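Local atomic coordinates of cysteine synthase 3 (Entamoeba histolytica, PDB entry 6KR5), a protein that catalyses the pyridoxal-phosphate-dependent formation of L-cysteine from O-acetylserine and sulfide, releasing acetate. Residues B[19-24]-B[51-56]; B[46-51]-B[304-309]; B[58-63]-B[167-172]; B[261-266]-B[277-282]. All coordinates share one frame; numbering follows the deposited sequence.

Contacts 2, 3 and 4 illustrate how a fold-type II pyridoxal-phosphate enzyme gathers its cofactor site from distant parts of the chain; contact 1 packs beside them, touching contacts 2 and 3. Contact 2 joins strands 43-48 and 301-306, neighbours in the six-stranded sheet, and it lies about 10 Å from contact 1, 13 Å from contact 3 and 12 Å from contact 4, measured between centres. Contacts 1 and 2 alternate along the chain and share Phe51; contacts 3 and 4 follow in series within the long excursion between the two strands of contact 2. Contacts 3 and 4, with centres about 22 Å apart on opposite sides of the chain's centre, approach PLP from different helices, and contacts 1 to 3 also meet the second subunit.

Contact 1 of 4, residues B[19-24]-B[51-56]; sequences ETIGGT and FNPMSS
Asn52 reaches across to the bend at Gly22, and its amide is the polar centre of this contact between two loops. Its CG stands opposite its own carbonyl carbon (chi1 -76°), which brings the amide toward Gly22. Asn52 OD1 accepts the Gly22 N-H at 2.7 Å in a fairly straight bond (162° at the hydrogen), with the donor nearly along the C=O axis. Asn52 OD1 also lies 3.5 Å from Ile21 CG2, the two side chains meeting at about a right angle. Asn52 ND2 rests 3.8 Å from the methyl Thr24 CG2 while bonding back to Glu49 OE1, which helps to fix the rotation of the amide. That methyl also lies against Phe51 CB, and Thr24 OG1 is hydrogen-bonded to Glu49 OE2. Pro53, second residue of a type I turn from Asn52 to Ser55, packs against Thr20 and Ile21: Pro53 CG is 3.8 Å from Ile21 CG1 and 3.4 Å from Thr20 OG1, a hydroxyl bonded to Ile17 O. The loop ahead of strand 26-28 is thus tied to the link between strand 43-48 and helix 58-72; Ile21 touches that helix at Phe63, Pro53 reaches Gln95 of helix 88-100, and Thr20 packs on Phe51 of the second subunit.

Contact 2 of 4, residues B[46-51]-B[304-309]; sequences VKLECF and IILPDC. With PLP (pyridoxal-5'-phosphate), chain D.
Pro307, whose carbonyl O lies 3.6 Å from Glu49 CB across the contact, turns its own ring to the flat pyridine of PLP. It lies over one face, near N1, with Pro307 CB 3.2 Å from PLP N1. At the rim of the cofactor Asp308 OD2 makes a van der Waals contact with the methyl C2A; its hydrogen-bond partners are Tyr313 OH and Asn88 ND2. Behind Pro307 the backbones form a ladder: Lys47 N bonds to Ile304 O at 2.8 Å, Leu306 N to Lys47 O at 2.9 Å, and Glu49 N to Leu306 O at 3.1 Å. This is the pattern of adjacent parallel strands, 43-48 and 301-306, in the mixed sheet beside the cofactor; the axes of segments 46-48 and 304-306 are 27° apart. On the face carrying Val46, Leu48 and Leu306, packing is tight. Leu306 CG stands opposite its carbonyl carbon (chi1 -53°), which sets its CD1 against both Leu48 and Val46. Leu48 and Leu306 lie side by side pointing the same way, and Leu48 CD2 presses on Leu306 CD1 at 3.4 Å, the same Leu306 methyl touching Val46 CB. On the reverse face Lys47 runs alongside Ile305, Lys47 CB 4.0 Å from Ile305 CD1, and continues to a salt bridge with Glu175. Past the strand ends a water links Cys50 N to Leu306 O. Cys50 and Cys309 form a disulfide; both are modelled in two conformers.

Contact 3 of 4, residues B[58-63]-B[167-172]; sequences KDRVGF and AAHVYT. With PLP (pyridoxal-5'-phosphate), chain D.
Arg60 meets Ala168 and Thr172 where helix 58-72 faces helix 169-179. The tight part is here: Ala168 CB presses on the carbonyl Arg60 O at 3.5 Å, and Thr172 OG1 stands 3.1 Å above one face of the Arg60 guanidinium, offset toward its rim. Thr172 OG1 is 3.3 Å from Arg60 NE, yet the angle is too poor for a hydrogen bond; Thr172 OG1 pairs instead with His169 ND1 at 2.8 Å, either partner being a possible donor. Arg60 is extended from CG to NE (chi2 178°, chi3 -172°), which carries its charged end past Ala168 to salt bridges with Glu49 and Glu175. The two carboxylates probably balance the charge and fix the rotation of the guanidinium. Packing is looser toward His169, with Val61 CG2 obliquely placed 4.1 Å from His169 NE2. The outer side is wetter: a water in the guanidinium plane accepts from Arg60 NH1 at 3.0 Å and bridges to Ala168 O. Exposed Tyr171 adds only its CB at the guanidinium edge; its ring leads away from segment 58-63, and Tyr171 touches Ile6 of the second subunit. The end of Lys58 comes back toward segment 167-172 and the cofactor, where Lys58 NZ is covalently bonded to PLP C4A (1.3 Å); the aldehyde oxygen O4A modelled in the same place is doubtful. The linkage is consistent with the internal aldimine of a resting fold-type II pyridoxal-phosphate enzyme.

Contact 4 of 4, residues B[261-266]-B[277-282]; sequences DAWKMA and CGMSSG. With PLP (pyridoxal-5'-phosphate), chain D.
Met279 lays its thioether against the indole of Trp263, Met279 SD 3.4 Å from Trp263 NE1, in a Met-aromatic contact. The approach is oblique, with Met279 SD 4.4 Å from the centroid of the five-membered ring of Trp263 and 61° off its normal. The extended methionine chain (chi2 180°) brings SD and CE to Trp263 NE1, while Met279 CG lies 3.9 Å from Trp263 CD1. The indole is itself positioned by a hydrogen bond from NE1 to Gly233 O. Further along the interface the helices come closest at Ala266 and Gly282, whose CA atoms are 4.2 Å apart. Gly282, without a side chain, lets its CA sit 3.5 Å from Ala262 O in a CA-H...O contact, and the Met265 side chain rests by its CG on Gly282 O before bending away. Ala266 CB packs over Gly278 O, and a water joins Ala266 O to Cys277 O. Gly278 is the N-cap of helix 279-292, its N bonded to Asp308 O. From the first turn of that helix Ser280 points away from the interface; with OG set between its backbone N and carbonyl carbon (chi1 66°), Ser280 OG reaches PLP N1 and donates to it at 2.6 Å. Helix 259-273 is thus seated on helix 279-292, Met265 touching helix 327-335 at Leu334, while Cys277 and Ser281 pack against Leu306 of the sheet strand 301-306.

Contact 1 of 4, residues B[19-24]-B[51-56]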
# COMPACT_ATOMS: atom_id res chain seq x y z
N GLU B 19 -10.09 -11.42 2.28
CA GLU B 19 -11.05 -11.25 1.20
C GLU B 19 -10.76 -10.03 0.34
O GLU B 19 -11.38 -9.89 -0.72
CB GLU B 19 -12.47 -11.17 1.76
CG GLU B 19 -12.89 -12.47 2.42
CD GLU B 19 -14.39 -12.60 2.62
OE1 GLU B 19 -15.10 -11.57 2.65
OE2 GLU B 19 -14.86 -13.75 2.75
N THR B 20 -9.86 -9.14 0.76
CA THR B 20 -9.46 -8.01 -0.07
C THR B 20 -8.28 -8.33 -0.97
O THR B 20 -7.87 -7.46 -1.75
CB THR B 20 -9.10 -6.77 0.76
OG1 THR B 20 -7.86 -6.97 1.44
CG2 THR B 20 -10.19 -6.42 1.77
N ILE B 21 -7.71 -9.53 -0.88
CA ILE B 21 -6.57 -9.88 -1.70
C ILE B 21 -6.99 -9.99 -3.16
O ILE B 21 -8.06 -10.52 -3.48
CB ILE B 21 -5.95 -11.20 -1.21
CG1 ILE B 21 -5.33 -11.00 0.16
CG2 ILE B 21 -4.91 -11.74 -2.20
CD1 ILE B 21 -4.83 -12.31 0.76
N GLY B 22 -6.13 -9.50 -4.05
CA GLY B 22 -6.40 -9.55 -5.47
C GLY B 22 -7.34 -8.46 -5.95
O GLY B 22 -7.54 -7.40 -5.33
N GLY B 23 -7.93 -8.73 -7.12
CA GLY B 23 -8.72 -7.71 -7.79
C GLY B 23 -8.00 -6.39 -7.94
O GLY B 23 -8.59 -5.33 -7.69
N THR B 24 -6.73 -6.44 -8.32
CA THR B 24 -5.89 -5.24 -8.35
C THR B 24 -6.08 -4.44 -9.64
O THR B 24 -6.50 -4.98 -10.66
CB THR B 24 -4.42 -5.64 -8.22
OG1 THR B 24 -4.08 -6.55 -9.27
CG2 THR B 24 -4.16 -6.30 -6.85
N PHE B 51 -1.57 -3.02 -4.69
CA PHE B 51 -2.89 -2.79 -4.13
C PHE B 51 -3.37 -3.92 -3.23
O PHE B 51 -4.43 -3.79 -2.61
CB PHE B 51 -3.90 -2.52 -5.25
CG PHE B 51 -3.96 -1.08 -5.66
CD1 PHE B 51 -2.94 -0.53 -6.42
CD2 PHE B 51 -5.03 -0.28 -5.31
CE1 PHE B 51 -2.99 0.80 -6.81
CE2 PHE B 51 -5.08 1.05 -5.70
CZ PHE B 51 -4.06 1.57 -6.45
N ASN B 52 -2.65 -5.04 -3.16
CA ASN B 52 -2.97 -6.05 -2.16
C ASN B 52 -2.81 -5.46 -0.75
O ASN B 52 -2.08 -4.49 -0.55
CB ASN B 52 -2.07 -7.26 -2.35
CG ASN B 52 -2.50 -8.11 -3.53
OD1 ASN B 52 -3.56 -8.74 -3.50
ND2 ASN B 52 -1.70 -8.12 -4.59
N PRO B 53 -3.51 -6.02 0.25
CA PRO B 53 -3.47 -5.42 1.60
C PRO B 53 -2.08 -5.28 2.19
O PRO B 53 -1.82 -4.28 2.88
CB PRO B 53 -4.35 -6.37 2.43
CG PRO B 53 -4.53 -7.61 1.58
CD PRO B 53 -4.48 -7.13 0.16
N MET B 54 -1.18 -6.23 1.95
CA MET B 54 0.21 -6.05 2.36
C MET B 54 1.11 -5.77 1.16
O MET B 54 2.33 -5.95 1.23
CB MET B 54 0.70 -7.25 3.18
CG MET B 54 0.27 -7.16 4.66
SD MET B 54 0.63 -5.58 5.48
CE MET B 54 2.40 -5.51 5.24
N SER B 55 0.51 -5.30 0.06
CA SER B 55 1.19 -4.49 -0.95
C SER B 55 2.19 -5.26 -1.80
O SER B 55 3.13 -4.68 -2.34
CB SER B 55 1.86 -3.27 -0.31
OG SER B 55 0.88 -2.53 0.39
N SER B 56 2.00 -6.57 -1.96
CA SER B 56 2.76 -7.27 -2.98
C SER B 56 1.97 -8.45 -3.50
O SER B 56 0.99 -8.89 -2.90
CB SER B 56 4.12 -7.76 -2.46
OG SER B 56 4.01 -9.08 -1.92
O HOH W 1 -6.93 -4.23 -4.07

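Contact 2 of 4, residues B[46-51]-B[304-309]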
# COMPACT_ATOMS: atom_id res chain seq x y z
N VAL B 46 -0.22 -1.50 -16.76
CA VAL B 46 0.49 -2.05 -15.61
C VAL B 46 -0.52 -2.56 -14.59
O VAL B 46 -1.49 -1.88 -14.26
CB VAL B 46 1.45 -1.01 -14.98
CG1 VAL B 46 2.65 -0.81 -15.89
CG2 VAL B 46 0.76 0.32 -14.68
N LYS B 47 -0.27 -3.77 -14.09
CA LYS B 47 -1.13 -4.38 -13.08
C LYS B 47 -0.47 -4.19 -11.72
O LYS B 47 0.64 -4.67 -11.50
CB LYS B 47 -1.36 -5.87 -13.36
CG LYS B 47 -2.39 -6.47 -12.41
CD LYS B 47 -2.98 -7.75 -12.93
CE LYS B 47 -4.03 -8.30 -11.96
NZ LYS B 47 -5.26 -7.48 -11.79
N LEU B 48 -1.15 -3.47 -10.82
CA LEU B 48 -0.51 -2.94 -9.61
C LEU B 48 -0.77 -3.88 -8.44
O LEU B 48 -1.73 -3.72 -7.68
CB LEU B 48 -1.02 -1.54 -9.33
CG LEU B 48 -0.87 -0.64 -10.55
CD1 LEU B 48 -1.36 0.75 -10.19
CD2 LEU B 48 0.56 -0.58 -10.96
N GLU B 49 0.15 -4.84 -8.26
CA GLU B 49 0.01 -5.77 -7.14
C GLU B 49 0.31 -5.10 -5.81
O GLU B 49 0.08 -5.70 -4.75
CB GLU B 49 0.91 -6.99 -7.38
CG GLU B 49 0.41 -7.80 -8.58
CD GLU B 49 -0.98 -8.38 -8.33
OE1 GLU B 49 -1.11 -9.09 -7.31
OE2 GLU B 49 -1.91 -8.13 -9.13
N CYS B 50 0.78 -3.85 -5.83
CA CYS B 50 0.89 -3.08 -4.60
C CYS B 50 -0.47 -2.82 -3.96
O CYS B 50 -0.52 -2.43 -2.78
CB CYS B 50 1.59 -1.77 -4.91
SG CYS B 50 1.83 -0.76 -3.47
N PHE B 51 -1.57 -3.02 -4.69
CA PHE B 51 -2.89 -2.79 -4.13
C PHE B 51 -3.37 -3.92 -3.23
O PHE B 51 -4.43 -3.79 -2.61
CB PHE B 51 -3.90 -2.52 -5.25
CG PHE B 51 -3.96 -1.08 -5.66
CD1 PHE B 51 -2.94 -0.53 -6.42
CD2 PHE B 51 -5.03 -0.28 -5.31
CE1 PHE B 51 -2.99 0.80 -6.81
CE2 PHE B 51 -5.08 1.05 -5.70
CZ PHE B 51 -4.06 1.57 -6.45
N ILE B 304 1.78 -5.59 -18.00
CA ILE B 304 3.02 -5.74 -17.24
C ILE B 304 2.66 -5.88 -15.77
O ILE B 304 1.99 -5.01 -15.21
CB ILE B 304 3.94 -4.53 -17.46
CG1 ILE B 304 4.11 -4.23 -18.95
CG2 ILE B 304 5.31 -4.76 -16.82
CD1 ILE B 304 4.96 -3.01 -19.20
N ILE B 305 3.11 -6.96 -15.14
CA ILE B 305 2.91 -7.15 -13.71
C ILE B 305 3.89 -6.26 -12.96
O ILE B 305 5.10 -6.29 -13.22
CB ILE B 305 3.12 -8.62 -13.31
CG1 ILE B 305 2.21 -9.54 -14.11
CG2 ILE B 305 2.89 -8.79 -11.81
CD1 ILE B 305 0.72 -9.23 -13.90
N LEU B 306 3.37 -5.47 -12.00
CA LEU B 306 4.22 -4.70 -11.08
C LEU B 306 4.12 -5.33 -9.70
O LEU B 306 3.11 -5.12 -9.00
CB LEU B 306 3.80 -3.23 -11.04
CG LEU B 306 3.69 -2.50 -12.39
CD1 LEU B 306 3.71 -0.99 -12.16
CD2 LEU B 306 4.78 -2.90 -13.33
N PRO B 307 5.10 -6.13 -9.26
CA PRO B 307 4.89 -6.97 -8.07
C PRO B 307 4.75 -6.25 -6.73
O PRO B 307 4.12 -6.82 -5.82
CB PRO B 307 6.13 -7.88 -8.07
CG PRO B 307 6.51 -7.99 -9.52
CD PRO B 307 6.26 -6.59 -10.06
N ASP B 308 5.33 -5.06 -6.54
CA ASP B 308 5.20 -4.40 -5.24
C ASP B 308 5.53 -2.91 -5.39
O ASP B 308 5.73 -2.41 -6.50
CB ASP B 308 6.05 -5.08 -4.14
CG ASP B 308 7.56 -4.86 -4.29
OD1 ASP B 308 8.03 -4.24 -5.27
OD2 ASP B 308 8.30 -5.35 -3.39
N CYS B 309 5.59 -2.22 -4.26
CA CYS B 309 5.67 -0.76 -4.20
C CYS B 309 7.08 -0.29 -3.86
O CYS B 309 7.82 -0.96 -3.13
CB CYS B 309 4.69 -0.24 -3.16
SG CYS B 309 4.69 1.55 -2.99
N1 PLP D . 9.14 -8.97 -7.54
C2 PLP D . 8.82 -9.02 -6.21
C2A PLP D . 9.00 -7.79 -5.38
C3 PLP D . 8.33 -10.20 -5.67
O3 PLP D . 8.02 -10.23 -4.34
C4 PLP D . 8.17 -11.32 -6.47
C4A PLP D . 7.75 -12.62 -5.89
O4A PLP D . 7.55 -12.72 -4.67
C5 PLP D . 8.50 -11.25 -7.82
C6 PLP D . 8.99 -10.07 -8.34
C5A PLP D . 8.39 -12.44 -8.74
O4P PLP D . 7.12 -13.03 -8.80
P PLP D . 7.08 -14.62 -8.97
O1P PLP D . 7.98 -14.99 -10.14
O2P PLP D . 7.62 -15.23 -7.70
O3P PLP D . 5.66 -14.99 -9.22
O HOH W 2 2.29 -2.52 -7.91

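Contact 3 of 4, residues B[58-63]-B[167-172]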
# COMPACT_ATOMS: atom_id res chain seq x y z
N LYS B 58 2.80 -11.35 -3.39
CA LYS B 58 2.89 -12.51 -2.50
C LYS B 58 1.72 -12.62 -1.53
O LYS B 58 1.57 -13.67 -0.91
CB LYS B 58 4.21 -12.48 -1.73
CG LYS B 58 5.43 -12.56 -2.63
CD LYS B 58 5.37 -13.73 -3.61
CE LYS B 58 6.75 -14.04 -4.14
NZ LYS B 58 6.87 -13.45 -5.50
N ASP B 59 0.90 -11.58 -1.39
CA ASP B 59 -0.36 -11.76 -0.66
C ASP B 59 -1.16 -12.91 -1.26
O ASP B 59 -1.75 -13.72 -0.54
CB ASP B 59 -1.21 -10.49 -0.72
CG ASP B 59 -0.74 -9.39 0.21
OD1 ASP B 59 0.47 -9.29 0.48
OD2 ASP B 59 -1.62 -8.62 0.66
N ARG B 60 -1.19 -12.98 -2.60
CA ARG B 60 -1.95 -14.04 -3.25
C ARG B 60 -1.32 -15.39 -2.99
O ARG B 60 -2.03 -16.39 -2.79
CB ARG B 60 -1.99 -13.81 -4.76
CG ARG B 60 -2.60 -12.50 -5.22
CD ARG B 60 -2.49 -12.47 -6.73
NE ARG B 60 -2.87 -11.21 -7.34
CZ ARG B 60 -4.06 -10.95 -7.87
NH1 ARG B 60 -5.04 -11.85 -7.83
NH2 ARG B 60 -4.27 -9.78 -8.45
N VAL B 61 0.01 -15.43 -3.00
CA VAL B 61 0.76 -16.68 -2.91
C VAL B 61 0.69 -17.23 -1.50
O VAL B 61 0.40 -18.42 -1.30
CB VAL B 61 2.22 -16.45 -3.35
CG1 VAL B 61 3.08 -17.70 -3.08
CG2 VAL B 61 2.28 -16.01 -4.82
N GLY B 62 0.97 -16.40 -0.50
CA GLY B 62 0.89 -16.87 0.87
C GLY B 62 -0.51 -17.31 1.23
O GLY B 62 -0.70 -18.34 1.90
N PHE B 63 -1.51 -16.56 0.77
CA PHE B 63 -2.89 -16.94 1.01
C PHE B 63 -3.20 -18.30 0.40
O PHE B 63 -3.73 -19.19 1.08
CB PHE B 63 -3.84 -15.90 0.44
CG PHE B 63 -5.27 -16.36 0.43
CD1 PHE B 63 -6.01 -16.35 1.61
CD2 PHE B 63 -5.86 -16.83 -0.72
CE1 PHE B 63 -7.32 -16.79 1.62
CE2 PHE B 63 -7.17 -17.28 -0.71
CZ PHE B 63 -7.89 -17.26 0.46
N ALA B 167 -1.10 -21.65 -8.75
CA ALA B 167 -2.56 -21.68 -8.83
C ALA B 167 -3.21 -20.38 -8.33
O ALA B 167 -4.34 -20.08 -8.72
CB ALA B 167 -3.10 -22.87 -8.03
N ALA B 168 -2.52 -19.62 -7.47
CA ALA B 168 -3.07 -18.33 -7.04
C ALA B 168 -3.37 -17.43 -8.23
O ALA B 168 -4.25 -16.55 -8.15
CB ALA B 168 -2.11 -17.63 -6.10
N HIS B 169 -2.66 -17.63 -9.33
CA HIS B 169 -2.73 -16.71 -10.44
C HIS B 169 -3.83 -17.05 -11.43
O HIS B 169 -3.94 -16.40 -12.47
CB HIS B 169 -1.36 -16.66 -11.10
CG HIS B 169 -0.34 -16.04 -10.20
ND1 HIS B 169 -0.39 -14.71 -9.85
CD2 HIS B 169 0.70 -16.57 -9.53
CE1 HIS B 169 0.62 -14.44 -9.04
NE2 HIS B 169 1.29 -15.55 -8.82
N VAL B 170 -4.67 -18.04 -11.10
CA VAL B 170 -5.95 -18.14 -11.80
C VAL B 170 -6.70 -16.82 -11.66
O VAL B 170 -7.28 -16.31 -12.62
CB VAL B 170 -6.77 -19.33 -11.26
CG1 VAL B 170 -8.15 -19.36 -11.90
CG2 VAL B 170 -6.04 -20.63 -11.52
N TYR B 171 -6.64 -16.22 -10.47
CA TYR B 171 -7.30 -14.95 -10.24
C TYR B 171 -6.60 -13.81 -10.98
O TYR B 171 -7.24 -13.01 -11.67
CB TYR B 171 -7.38 -14.66 -8.74
CG TYR B 171 -8.33 -15.57 -7.99
CD1 TYR B 171 -7.90 -16.80 -7.48
CD2 TYR B 171 -9.65 -15.18 -7.77
CE1 TYR B 171 -8.78 -17.62 -6.78
CE2 TYR B 171 -10.53 -16.00 -7.08
CZ TYR B 171 -10.08 -17.21 -6.59
OH TYR B 171 -10.96 -18.01 -5.90
N THR B 172 -5.27 -13.74 -10.86
CA THR B 172 -4.52 -12.70 -11.57
C THR B 172 -4.85 -12.71 -13.05
O THR B 172 -5.17 -11.67 -13.65
CB THR B 172 -3.02 -12.90 -11.35
OG1 THR B 172 -2.76 -13.22 -9.98
CG2 THR B 172 -2.23 -11.64 -11.74
N1 PLP D . 9.14 -8.97 -7.54
C2 PLP D . 8.82 -9.02 -6.21
C2A PLP D . 9.00 -7.79 -5.38
C3 PLP D . 8.33 -10.20 -5.67
O3 PLP D . 8.02 -10.23 -4.34
C4 PLP D . 8.17 -11.32 -6.47
C4A PLP D . 7.75 -12.62 -5.89
O4A PLP D . 7.55 -12.72 -4.67
C5 PLP D . 8.50 -11.25 -7.82
C6 PLP D . 8.99 -10.07 -8.34
C5A PLP D . 8.39 -12.44 -8.74
O4P PLP D . 7.12 -13.03 -8.80
P PLP D . 7.08 -14.62 -8.97
O1P PLP D . 7.98 -14.99 -10.14
O2P PLP D . 7.62 -15.23 -7.70
O3P PLP D . 5.66 -14.99 -9.22
O HOH W 3 -4.78 -14.59 -6.76

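Contact 4 of 4, residues B[261-266]-B[277-282]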
# COMPACT_ATOMS: atom_id res chain seq x y z
N ASP B 261 19.47 -0.36 -15.03
CA ASP B 261 18.36 0.08 -15.87
C ASP B 261 17.03 -0.15 -15.17
O ASP B 261 16.11 0.67 -15.29
CB ASP B 261 18.39 -0.64 -17.21
CG ASP B 261 19.56 -0.23 -18.09
OD1 ASP B 261 20.29 0.71 -17.70
OD2 ASP B 261 19.73 -0.85 -19.17
N ALA B 262 16.89 -1.27 -14.45
CA ALA B 262 15.67 -1.49 -13.69
C ALA B 262 15.43 -0.37 -12.68
O ALA B 262 14.30 0.12 -12.53
CB ALA B 262 15.74 -2.85 -12.98
N TRP B 263 16.48 0.04 -11.97
CA TRP B 263 16.34 1.11 -10.99
C TRP B 263 16.00 2.43 -11.66
O TRP B 263 15.13 3.17 -11.20
CB TRP B 263 17.61 1.27 -10.18
CG TRP B 263 17.99 0.10 -9.36
CD1 TRP B 263 17.19 -0.96 -9.00
CD2 TRP B 263 19.27 -0.13 -8.78
NE1 TRP B 263 17.92 -1.84 -8.22
CE2 TRP B 263 19.19 -1.35 -8.07
CE3 TRP B 263 20.48 0.57 -8.80
CZ2 TRP B 263 20.28 -1.87 -7.37
CZ3 TRP B 263 21.56 0.05 -8.11
CH2 TRP B 263 21.45 -1.16 -7.42
N LYS B 264 16.72 2.76 -12.74
CA LYS B 264 16.45 4.00 -13.47
C LYS B 264 15.02 4.01 -14.01
O LYS B 264 14.32 5.03 -13.92
CB LYS B 264 17.46 4.17 -14.60
CG LYS B 264 17.30 5.48 -15.35
CD LYS B 264 18.58 5.90 -16.06
CE LYS B 264 18.89 4.99 -17.22
NZ LYS B 264 20.21 5.29 -17.87
N MET B 265 14.56 2.88 -14.56
CA MET B 265 13.17 2.80 -15.02
C MET B 265 12.19 3.06 -13.88
O MET B 265 11.21 3.79 -14.06
CB MET B 265 12.90 1.43 -15.65
CG MET B 265 11.54 1.35 -16.31
SD MET B 265 11.58 2.08 -17.98
CE MET B 265 10.65 3.58 -17.73
N ALA B 266 12.43 2.46 -12.71
CA ALA B 266 11.52 2.66 -11.58
C ALA B 266 11.44 4.12 -11.19
O ALA B 266 10.36 4.63 -10.90
CB ALA B 266 11.96 1.81 -10.40
N CYS B 277 6.50 2.20 -7.99
CA CYS B 277 6.64 0.76 -8.08
C CYS B 277 8.03 0.31 -7.64
O CYS B 277 8.98 1.10 -7.60
CB CYS B 277 6.40 0.32 -9.53
SG CYS B 277 7.58 1.00 -10.76
N GLY B 278 8.16 -0.97 -7.33
CA GLY B 278 9.40 -1.52 -6.81
C GLY B 278 10.45 -1.78 -7.88
O GLY B 278 10.31 -1.44 -9.05
N MET B 279 11.56 -2.40 -7.44
CA MET B 279 12.70 -2.60 -8.34
C MET B 279 12.36 -3.57 -9.47
O MET B 279 12.70 -3.32 -10.64
CB MET B 279 13.91 -3.12 -7.56
CG MET B 279 14.42 -2.14 -6.53
SD MET B 279 15.83 -2.93 -5.72
CE MET B 279 16.55 -1.50 -4.89
N SER B 280 11.74 -4.72 -9.14
CA SER B 280 11.39 -5.68 -10.18
C SER B 280 10.34 -5.11 -11.13
O SER B 280 10.29 -5.50 -12.31
CB SER B 280 10.89 -6.99 -9.54
OG SER B 280 9.67 -6.77 -8.84
N SER B 281 9.52 -4.18 -10.64
CA SER B 281 8.56 -3.48 -11.49
C SER B 281 9.27 -2.62 -12.52
O SER B 281 8.83 -2.53 -13.68
CB SER B 281 7.64 -2.63 -10.62
OG SER B 281 6.81 -3.42 -9.80
N GLY B 282 10.35 -1.95 -12.11
CA GLY B 282 11.17 -1.23 -13.07
C GLY B 282 11.73 -2.14 -14.15
O GLY B 282 11.74 -1.78 -15.33
N1 PLP D . 9.14 -8.97 -7.54
C2 PLP D . 8.82 -9.02 -6.21
C2A PLP D . 9.00 -7.79 -5.38
C3 PLP D . 8.33 -10.20 -5.67
O3 PLP D . 8.02 -10.23 -4.34
C4 PLP D . 8.17 -11.32 -6.47
C4A PLP D . 7.75 -12.62 -5.89
O4A PLP D . 7.55 -12.72 -4.67
C5 PLP D . 8.50 -11.25 -7.82
C6 PLP D . 8.99 -10.07 -8.34
C5A PLP D . 8.39 -12.44 -8.74
O4P PLP D . 7.12 -13.03 -8.80
P PLP D . 7.08 -14.62 -8.97
O1P PLP D . 7.98 -14.99 -10.14
O2P PLP D . 7.62 -15.23 -7.70
O3P PLP D . 5.66 -14.99 -9.22
O HOH W 4 9.18 3.82 -8.31